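Cupin domain-containing protein (Rhodopseudomonas palustris, PDB 3LAG) is of unknown function but has the cupin fold and carries a nickel ion on three histidines, consistent with a metal-binding role. Local coordinates at residues 7-12 against 19-24; 42-47 against 86-91. All blocks are in the same frame, centred on the assembly; numbering follows the deposited sequence.

Contact 1 of 2, residues 7-12 against 19-24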
ATOM      1  N   LYS B   7       8.854 -14.878   1.983  1.00  9.89           N
ATOM      2  CA  LYS B   7       9.540 -14.175   0.911  1.00 10.61           C
ATOM      3  C   LYS B   7       9.311 -12.680   1.060  1.00  9.93           C
ATOM      4  O   LYS B   7       8.210 -12.242   1.414  1.00  9.69           O
ATOM      5  CB  LYS B   7       8.998 -14.635  -0.440  1.00 13.34           C
ATOM      6  CG  LYS B   7       9.100 -16.129  -0.693  1.00 16.02           C
ATOM      7  CD  LYS B   7       8.349 -16.508  -1.970  1.00 19.48           C
ATOM      8  CE  LYS B   7       8.164 -18.014  -2.099  1.00 22.83           C
ATOM      9  NZ  LYS B   7       7.303 -18.362  -3.266  1.00 26.28           N
ATOM     10  N   SER B   8      10.346 -11.895   0.780  1.00 10.01           N
ATOM     11  CA  SER B   8      10.214 -10.441   0.794  1.00 11.16           C
ATOM     12  C   SER B   8      10.910  -9.793  -0.403  1.00 10.67           C
ATOM     13  O   SER B   8      11.937 -10.278  -0.863  1.00 12.71           O
ATOM     14  CB  SER B   8      10.762  -9.850   2.095  1.00 13.39           C
ATOM     15  OG  SER B   8      12.148 -10.096   2.207  1.00 16.49           O
ATOM     16  N   GLU B   9      10.327  -8.706  -0.899  1.00  9.25           N
ATOM     17  CA  GLU B   9      10.906  -7.914  -1.976  1.00  9.95           C
ATOM     18  C   GLU B   9      10.787  -6.444  -1.602  1.00  8.90           C
ATOM     19  O   GLU B   9       9.685  -5.936  -1.344  1.00  8.78           O
ATOM     20  CB  GLU B   9      10.185  -8.149  -3.301  1.00 11.84           C
ATOM     21  CG  GLU B   9      10.757  -7.307  -4.433  1.00 15.02           C
ATOM     22  CD  GLU B   9       9.712  -6.847  -5.450  1.00 21.01           C
ATOM     23  OE1 GLU B   9       8.507  -7.127  -5.259  1.00 23.65           O
ATOM     24  OE2 GLU B   9      10.105  -6.191  -6.442  1.00 22.12           O
ATOM     25  N   ILE B  10      11.923  -5.760  -1.558  1.00  8.30           N
ATOM     26  CA  ILE B  10      11.920  -4.334  -1.263  1.00  8.75           C
ATOM     27  C   ILE B  10      11.620  -3.572  -2.549  1.00  8.94           C
ATOM     28  O   ILE B  10      12.444  -3.524  -3.459  1.00 10.99           O
ATOM     29  CB  ILE B  10      13.237  -3.881  -0.607  1.00  9.55           C
ATOM     30  CG1 ILE B  10      13.409  -4.582   0.746  1.00 11.20           C
ATOM     31  CG2 ILE B  10      13.253  -2.378  -0.399  1.00 10.81           C
ATOM     32  CD1 ILE B  10      14.776  -4.438   1.381  1.00 12.73           C
ATOM     33  N   GLN B  11      10.422  -3.008  -2.635  1.00  7.90           N
ATOM     34  CA  GLN B  11       9.972  -2.333  -3.849  1.00  8.46           C
ATOM     35  C   GLN B  11      10.463  -0.899  -3.932  1.00  8.44           C
ATOM     36  O   GLN B  11      10.722  -0.380  -5.023  1.00  9.20           O
ATOM     37  CB  GLN B  11       8.453  -2.350  -3.936  1.00  8.97           C
ATOM     38  CG  GLN B  11       7.867  -3.731  -4.125  1.00  9.03           C
ATOM     39  CD  GLN B  11       6.397  -3.679  -4.429  1.00  8.99           C
ATOM     40  OE1 GLN B  11       5.777  -2.624  -4.349  1.00 10.04           O
ATOM     41  NE2 GLN B  11       5.823  -4.822  -4.763  1.00  9.04           N
ATOM     42  N   ILE B  12      10.543  -0.251  -2.769  1.00  7.63           N
ATOM     43  CA  ILE B  12      10.934   1.152  -2.692  1.00  8.06           C
ATOM     44  C   ILE B  12      11.790   1.291  -1.459  1.00  6.61           C
ATOM     45  O   ILE B  12      11.477   0.735  -0.397  1.00  6.70           O
ATOM     46  CB  ILE B  12       9.706   2.079  -2.505  1.00  8.66           C
ATOM     47  CG1 ILE B  12       8.768   2.004  -3.709  1.00 10.26           C
ATOM     48  CG2 ILE B  12      10.154   3.517  -2.241  1.00  9.36           C
ATOM     49  CD1 ILE B  12       7.427   2.645  -3.458  1.00 12.48           C
ATOM     50  N   VAL B  19       9.249   0.272   1.351  1.00  7.32           N
ATOM     51  CA  VAL B  19       8.079  -0.533   1.021  1.00  7.18           C
ATOM     52  C   VAL B  19       8.534  -1.944   0.682  1.00  7.82           C
ATOM     53  O   VAL B  19       9.305  -2.132  -0.255  1.00  7.91           O
ATOM     54  CB  VAL B  19       7.294   0.064  -0.156  1.00  8.00           C
ATOM     55  CG1 VAL B  19       6.083  -0.790  -0.430  1.00  9.05           C
ATOM     56  CG2 VAL B  19       6.870   1.494   0.153  1.00  9.64           C
ATOM     57  N   THR B  20       8.074  -2.914   1.470  1.00  7.41           N
ATOM     58  CA  THR B  20       8.417  -4.319   1.279  1.00  7.77           C
ATOM     59  C   THR B  20       7.177  -5.146   1.029  1.00  7.34           C
ATOM     60  O   THR B  20       6.204  -5.073   1.781  1.00  7.89           O
ATOM     61  CB  THR B  20       9.122  -4.900   2.520  1.00  8.08           C
ATOM     62  OG1 THR B  20      10.243  -4.075   2.854  1.00  8.69           O
ATOM     63  CG2 THR B  20       9.611  -6.323   2.269  1.00  8.83           C
ATOM     64  N   GLU B  21       7.223  -5.932  -0.039  1.00  7.46           N
ATOM     65  CA  GLU B  21       6.188  -6.913  -0.322  0.50  8.15           C
ATOM     66  C   GLU B  21       6.529  -8.225   0.372  1.00  7.83           C
ATOM     67  O   GLU B  21       7.602  -8.792   0.152  1.00  7.99           O
ATOM     68  CB  GLU B  21       6.079  -7.143  -1.827  0.50  8.89           C
ATOM     69  CG  GLU B  21       5.052  -8.179  -2.221  0.50 11.90           C
ATOM     70  CD  GLU B  21       5.021  -8.389  -3.719  0.50 14.74           C
ATOM     71  OE1 GLU B  21       5.894  -7.825  -4.414  0.50 15.75           O
ATOM     72  OE2 GLU B  21       4.123  -9.104  -4.206  0.50 14.62           O
ATOM     73  N   TRP B  22       5.608  -8.698   1.210  1.00  6.83           N
ATOM     74  CA  TRP B  22       5.759  -9.971   1.907  1.00  6.96           C
ATOM     75  C   TRP B  22       4.835 -11.011   1.302  1.00  7.11           C
ATOM     76  O   TRP B  22       3.649 -10.760   1.108  1.00  7.56           O
ATOM     77  CB  TRP B  22       5.457  -9.816   3.407  1.00  7.52           C
ATOM     78  CG  TRP B  22       6.542  -9.084   4.127  1.00  7.78           C
ATOM     79  CD1 TRP B  22       6.599  -7.744   4.404  1.00  7.93           C
ATOM     80  CD2 TRP B  22       7.754  -9.647   4.637  1.00  8.65           C
ATOM     81  NE1 TRP B  22       7.771  -7.440   5.061  1.00  9.52           N
ATOM     82  CE2 TRP B  22       8.493  -8.595   5.224  1.00  9.45           C
ATOM     83  CE3 TRP B  22       8.283 -10.943   4.663  1.00  9.79           C
ATOM     84  CZ2 TRP B  22       9.736  -8.798   5.819  1.00 11.23           C
ATOM     85  CZ3 TRP B  22       9.519 -11.144   5.261  1.00 12.09           C
ATOM     86  CH2 TRP B  22      10.230 -10.076   5.833  1.00 11.74           C
ATOM     87  N   ARG B  23       5.398 -12.175   0.996  1.00  7.06           N
ATOM     88  CA  ARG B  23       4.621 -13.309   0.510  1.00  8.39           C
ATOM     89  C   ARG B  23       4.910 -14.496   1.401  1.00  8.04           C
ATOM     90  O   ARG B  23       6.058 -14.930   1.532  1.00  8.76           O
ATOM     91  CB  ARG B  23       4.983 -13.633  -0.941  1.00 10.27           C
ATOM     92  CG  ARG B  23       4.465 -12.606  -1.908  1.00 11.22           C
ATOM     93  CD  ARG B  23       4.819 -12.941  -3.352  1.00 13.72           C
ATOM     94  NE  ARG B  23       4.123 -12.048  -4.269  1.00 16.37           N
ATOM     95  CZ  ARG B  23       2.930 -12.294  -4.799  1.00 18.23           C
ATOM     96  NH1 ARG B  23       2.282 -13.420  -4.528  1.00 16.60           N
ATOM     97  NH2 ARG B  23       2.386 -11.414  -5.621  1.00 21.97           N
ATOM     98  N   LEU B  24       3.862 -15.015   2.029  1.00  7.01           N
ATOM     99  CA  LEU B  24       3.998 -16.153   2.926  1.00  7.43           C
ATOM    100  C   LEU B  24       3.255 -17.351   2.371  1.00  7.80           C
ATOM    101  O   LEU B  24       2.021 -17.410   2.413  1.00  7.28           O
ATOM    102  CB  LEU B  24       3.479 -15.824   4.327  1.00  8.23           C
ATOM    103  CG  LEU B  24       4.486 -15.180   5.275  1.00 11.03           C
ATOM    104  CD1 LEU B  24       4.795 -13.756   4.866  1.00 11.51           C
ATOM    105  CD2 LEU B  24       3.940 -15.231   6.690  1.00 13.75           C
TER
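The indole of W22 meets S8 and T20 on a single face: S8 CB stands 3.6 Å from the centroid of the six-membered ring, almost on its normal, a CH-pi contact, while T20 CG2 lies over the rim on that same side. T20 CG2 also touches S8 CB at 3.7 Å, so the three side chains form one cluster across the strands. With CG of W22 anti to its carbonyl carbon (chi1 -73°), the ring is brought under S8; beyond the contact it meets F89 on the next strand, the ring planes about 20° apart. An alanine in place of W22 would probably leave S8 CB and T20 CG2 without the ring surface they rest on, and F89 without its aromatic neighbour. On the other sheet face E9 and E21 carry polar ends, joined by that of Q11, with the apolar pair I12 and V19 further along. Q11 NE2 reaches E21 OE1 in a weak bond of 3.0 Å, amide and carboxylate planes nearly perpendicular (83°), and R23 NE bridges to E21 OE2 at 2.9 Å from above the carboxylate plane; both hold for one of two modelled E21 conformers. In the second subunit R67 pairs with E9, S68 bonds Q11 OE1 and G66 O takes a bond from Q11 NE2, so these polar ends belong to the dimer interface. In the backbone, K7 with R23 and E9 with E21 form hydrogen-bonded pairs, E21 N giving 2.8 Å to E9 O. Further along, Q11 N reaches V19 O at 2.8 Å and I12 N only weakly, while I12 CD1 packs alongside V19 CG2 at 3.8 Å. Q11 and I12 facing the one residue V19 make a classic beta bulge, set in the antiparallel hairpin of strands 4-13 and 17-24.

Contact 2 of 2, residues 42-47 against 86-91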
ATOM      1  N   VAL B  42      -0.596  -2.992   4.219  1.00  6.41           N
ATOM      2  CA  VAL B  42      -1.613  -3.001   3.171  1.00  7.09           C
ATOM      3  C   VAL B  42      -1.807  -4.433   2.718  1.00  6.96           C
ATOM      4  O   VAL B  42      -0.982  -4.971   1.966  1.00  6.03           O
ATOM      5  CB  VAL B  42      -1.222  -2.137   1.958  1.00  8.31           C
ATOM      6  CG1 VAL B  42      -2.349  -2.148   0.933  1.00  9.46           C
ATOM      7  CG2 VAL B  42      -0.914  -0.711   2.401  1.00  9.14           C
ATOM      8  N   PRO B  43      -2.888  -5.076   3.183  1.00  6.85           N
ATOM      9  CA  PRO B  43      -3.132  -6.434   2.707  1.00  7.34           C
ATOM     10  C   PRO B  43      -3.512  -6.423   1.240  1.00  7.90           C
ATOM     11  O   PRO B  43      -4.328  -5.608   0.791  1.00  7.49           O
ATOM     12  CB  PRO B  43      -4.322  -6.892   3.559  1.00  8.35           C
ATOM     13  CG  PRO B  43      -4.277  -6.000   4.785  1.00  8.56           C
ATOM     14  CD  PRO B  43      -3.842  -4.675   4.228  1.00  7.30           C
HETATM   15  N   MSE B  44      -2.909  -7.332   0.493  1.00  7.53           N
HETATM   16  CA  MSE B  44      -3.201  -7.454  -0.929  1.00  8.60           C
HETATM   17  C   MSE B  44      -4.189  -8.582  -1.216  1.00  9.56           C
HETATM   18  O   MSE B  44      -4.642  -8.754  -2.347  1.00 11.82           O
HETATM   19  CB  MSE B  44      -1.914  -7.683  -1.717  1.00  8.71           C
HETATM   20  CG  MSE B  44      -0.879  -6.562  -1.583  1.00  8.66           C
HETATM   21 SE   MSE B  44      -1.543  -4.787  -2.070  0.75  9.61          SE
HETATM   22  CE  MSE B  44      -2.226  -5.192  -3.833  1.00  8.50           C
ATOM     23  N   ALA B  45      -4.514  -9.355  -0.189  1.00 10.09           N
ATOM     24  CA  ALA B  45      -5.450 -10.452  -0.330  1.00 11.00           C
ATOM     25  C   ALA B  45      -6.069 -10.699   1.028  1.00 10.38           C
ATOM     26  O   ALA B  45      -5.420 -10.479   2.040  1.00  9.21           O
ATOM     27  CB  ALA B  45      -4.717 -11.673  -0.808  1.00 11.07           C
ATOM     28  N   ASP B  46      -7.324 -11.142   1.061  1.00 10.44           N
ATOM     29  CA  ASP B  46      -7.947 -11.508   2.325  1.00 10.68           C
ATOM     30  C   ASP B  46      -7.182 -12.694   2.890  1.00 11.67           C
ATOM     31  O   ASP B  46      -6.761 -13.584   2.150  1.00 10.70           O
ATOM     32  CB  ASP B  46      -9.409 -11.906   2.126  1.00 11.37           C
ATOM     33  CG  ASP B  46     -10.280 -10.769   1.602  1.00 12.55           C
ATOM     34  OD1 ASP B  46      -9.835  -9.602   1.543  1.00 10.91           O
ATOM     35  OD2 ASP B  46     -11.435 -11.055   1.241  1.00 15.24           O
ATOM     36  N   GLY B  47      -6.987 -12.720   4.196  1.00 11.45           N
ATOM     37  CA  GLY B  47      -6.231 -13.816   4.757  1.00 12.66           C
ATOM     38  C   GLY B  47      -6.334 -13.880   6.252  1.00 10.79           C
ATOM     39  O   GLY B  47      -6.885 -12.985   6.895  1.00 12.10           O
ATOM     40  N   GLU B  86      -1.834 -18.566   0.154  1.00  8.98           N
ATOM     41  CA  GLU B  86      -0.724 -17.633   0.236  1.00  8.95           C
ATOM     42  C   GLU B  86      -1.205 -16.332   0.870  1.00  7.74           C
ATOM     43  O   GLU B  86      -2.284 -15.831   0.544  1.00  8.06           O
ATOM     44  CB  GLU B  86      -0.162 -17.349  -1.159  1.00 10.14           C
ATOM     45  CG  GLU B  86       1.116 -16.504  -1.142  1.00 11.20           C
ATOM     46  CD  GLU B  86       1.586 -16.085  -2.532  1.00 15.15           C
ATOM     47  OE1 GLU B  86       0.784 -16.174  -3.485  1.00 18.35           O
ATOM     48  OE2 GLU B  86       2.756 -15.656  -2.677  1.00 15.30           O
ATOM     49  N   ILE B  87      -0.409 -15.800   1.792  1.00  7.49           N
ATOM     50  CA  ILE B  87      -0.676 -14.505   2.401  1.00  7.09           C
ATOM     51  C   ILE B  87       0.218 -13.469   1.733  1.00  7.20           C
ATOM     52  O   ILE B  87       1.403 -13.722   1.531  1.00  7.27           O
ATOM     53  CB  ILE B  87      -0.401 -14.566   3.923  1.00  7.48           C
ATOM     54  CG1 ILE B  87      -1.517 -15.355   4.620  1.00  7.87           C
ATOM     55  CG2 ILE B  87      -0.244 -13.166   4.504  1.00  8.84           C
ATOM     56  CD1 ILE B  87      -1.242 -15.622   6.089  1.00  8.38           C
ATOM     57  N   VAL B  88      -0.347 -12.320   1.363  1.00  6.88           N
ATOM     58  CA  VAL B  88       0.415 -11.278   0.687  1.00  7.38           C
ATOM     59  C   VAL B  88       0.035  -9.920   1.241  1.00  6.53           C
ATOM     60  O   VAL B  88      -1.136  -9.569   1.319  1.00  6.52           O
ATOM     61  CB  VAL B  88       0.156 -11.267  -0.826  1.00  9.13           C
ATOM     62  CG1 VAL B  88       1.095 -10.278  -1.505  1.00 10.30           C
ATOM     63  CG2 VAL B  88       0.324 -12.672  -1.414  1.00 11.29           C
ATOM     64  N   PHE B  89       1.043  -9.153   1.638  1.00  6.35           N
ATOM     65  CA  PHE B  89       0.814  -7.799   2.110  1.00  6.39           C
ATOM     66  C   PHE B  89       2.047  -6.959   1.860  1.00  6.06           C
ATOM     67  O   PHE B  89       3.159  -7.486   1.767  1.00  6.79           O
ATOM     68  CB  PHE B  89       0.438  -7.764   3.600  1.00  6.56           C
ATOM     69  CG  PHE B  89       1.467  -8.370   4.506  1.00  7.05           C
ATOM     70  CD1 PHE B  89       2.425  -7.584   5.131  1.00  7.76           C
ATOM     71  CD2 PHE B  89       1.444  -9.727   4.784  1.00  7.75           C
ATOM     72  CE1 PHE B  89       3.365  -8.150   5.981  1.00  9.85           C
ATOM     73  CE2 PHE B  89       2.386 -10.295   5.637  1.00 10.05           C
ATOM     74  CZ  PHE B  89       3.342  -9.499   6.234  1.00 10.20           C
ATOM     75  N   LEU B  90       1.838  -5.657   1.732  1.00  6.40           N
ATOM     76  CA  LEU B  90       2.930  -4.702   1.701  1.00  7.04           C
ATOM     77  C   LEU B  90       3.064  -4.075   3.076  1.00  7.33           C
ATOM     78  O   LEU B  90       2.079  -3.828   3.774  1.00  8.36           O
ATOM     79  CB  LEU B  90       2.711  -3.625   0.625  1.00  8.95           C
ATOM     80  CG  LEU B  90       3.197  -3.980  -0.789  1.00 11.71           C
ATOM     81  CD1 LEU B  90       2.590  -5.261  -1.323  1.00 14.52           C
ATOM     82  CD2 LEU B  90       2.935  -2.821  -1.747  1.00 12.78           C
ATOM     83  N   GLU B  91       4.304  -3.859   3.476  1.00  7.84           N
ATOM     84  CA  GLU B  91       4.598  -3.161   4.703  1.00  9.05           C
ATOM     85  C   GLU B  91       5.379  -1.907   4.363  1.00  7.72           C
ATOM     86  O   GLU B  91       6.416  -1.959   3.692  1.00  8.33           O
ATOM     87  CB  GLU B  91       5.419  -4.055   5.594  1.00 12.18           C
ATOM     88  CG  GLU B  91       5.123  -3.851   7.041  1.00 17.22           C
ATOM     89  CD  GLU B  91       5.513  -5.043   7.856  1.00 17.52           C
ATOM     90  OE1 GLU B  91       4.609  -5.776   8.320  1.00 18.37           O
ATOM     91  OE2 GLU B  91       6.728  -5.247   8.010  1.00 16.59           O
TER
HETATM   92  O   HOH W   1      -3.149 -12.314   2.532  1.00  9.57           O
HETATM   93  O   HOH W   2      -4.252 -15.117   2.335  1.00 10.31           O
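An antiparallel ladder that gives way to water bridges where the chain leaves the strand joins V42 and M44 to L90 and V88, where strand 39-43 finishes beside strand 87-94 in the cupin sheet. V42 and L90 form a hydrogen-bonded pair: V42 N reaches L90 O at 2.8 Å in a nearly straight bond (174°), and L90 N returns to V42 O. One step on, P43 and F89 are a non-hydrogen-bonded pair, F89 CB touching P43 CA at 3.9 Å. M44 N then gives V88 O the last direct bond of the contact, 3.0 Å long. The selenomethionine M44 covers the sheet face that bears V42 and L90: its CB lies against V88 CG1, and its CG crosses to L90 CD1 at 3.7 Å, before the bend at chi2 (-56°) turns SE away. On that face V42 and L90 also touch the second subunit. F89 is on the other face, with CG set between its backbone N and carbonyl carbon (chi1 58°). After M44 the chains separate and water takes over: one molecule accepts from V88 N at 3.0 Å and donates to A45 O, while another donates to both D46 O and E86 O. Backbone polar groups parted where the chain diverges are therefore still joined, through solvent rather than directly, while apolar contacts of M44 with V88 and L90 accompany the direct bonds.

In the fold
Contact 1 and contact 2 share one sheet, their centres about 10 Å apart, because strands 17-24 and 87-94 are neighbours in it. Probable hydrogen bonds W22 N to F89 O and T20 O to E91 N, each 2.8 Å, stitch segment 19-24 to segment 86-91, and R23 joins E86 in a salt bridge. The chain closes contact 1 before it opens contact 2. The aromatic side chains of both contacts look into the metal region: W22 and F89 each lie about 6 Å from the nickel ion held by H33, H35 and H77. A bound formic acid molecule, probably from crystallisation, lies about 4 Å from the side chain of F89. Both contacts also touch the second subunit.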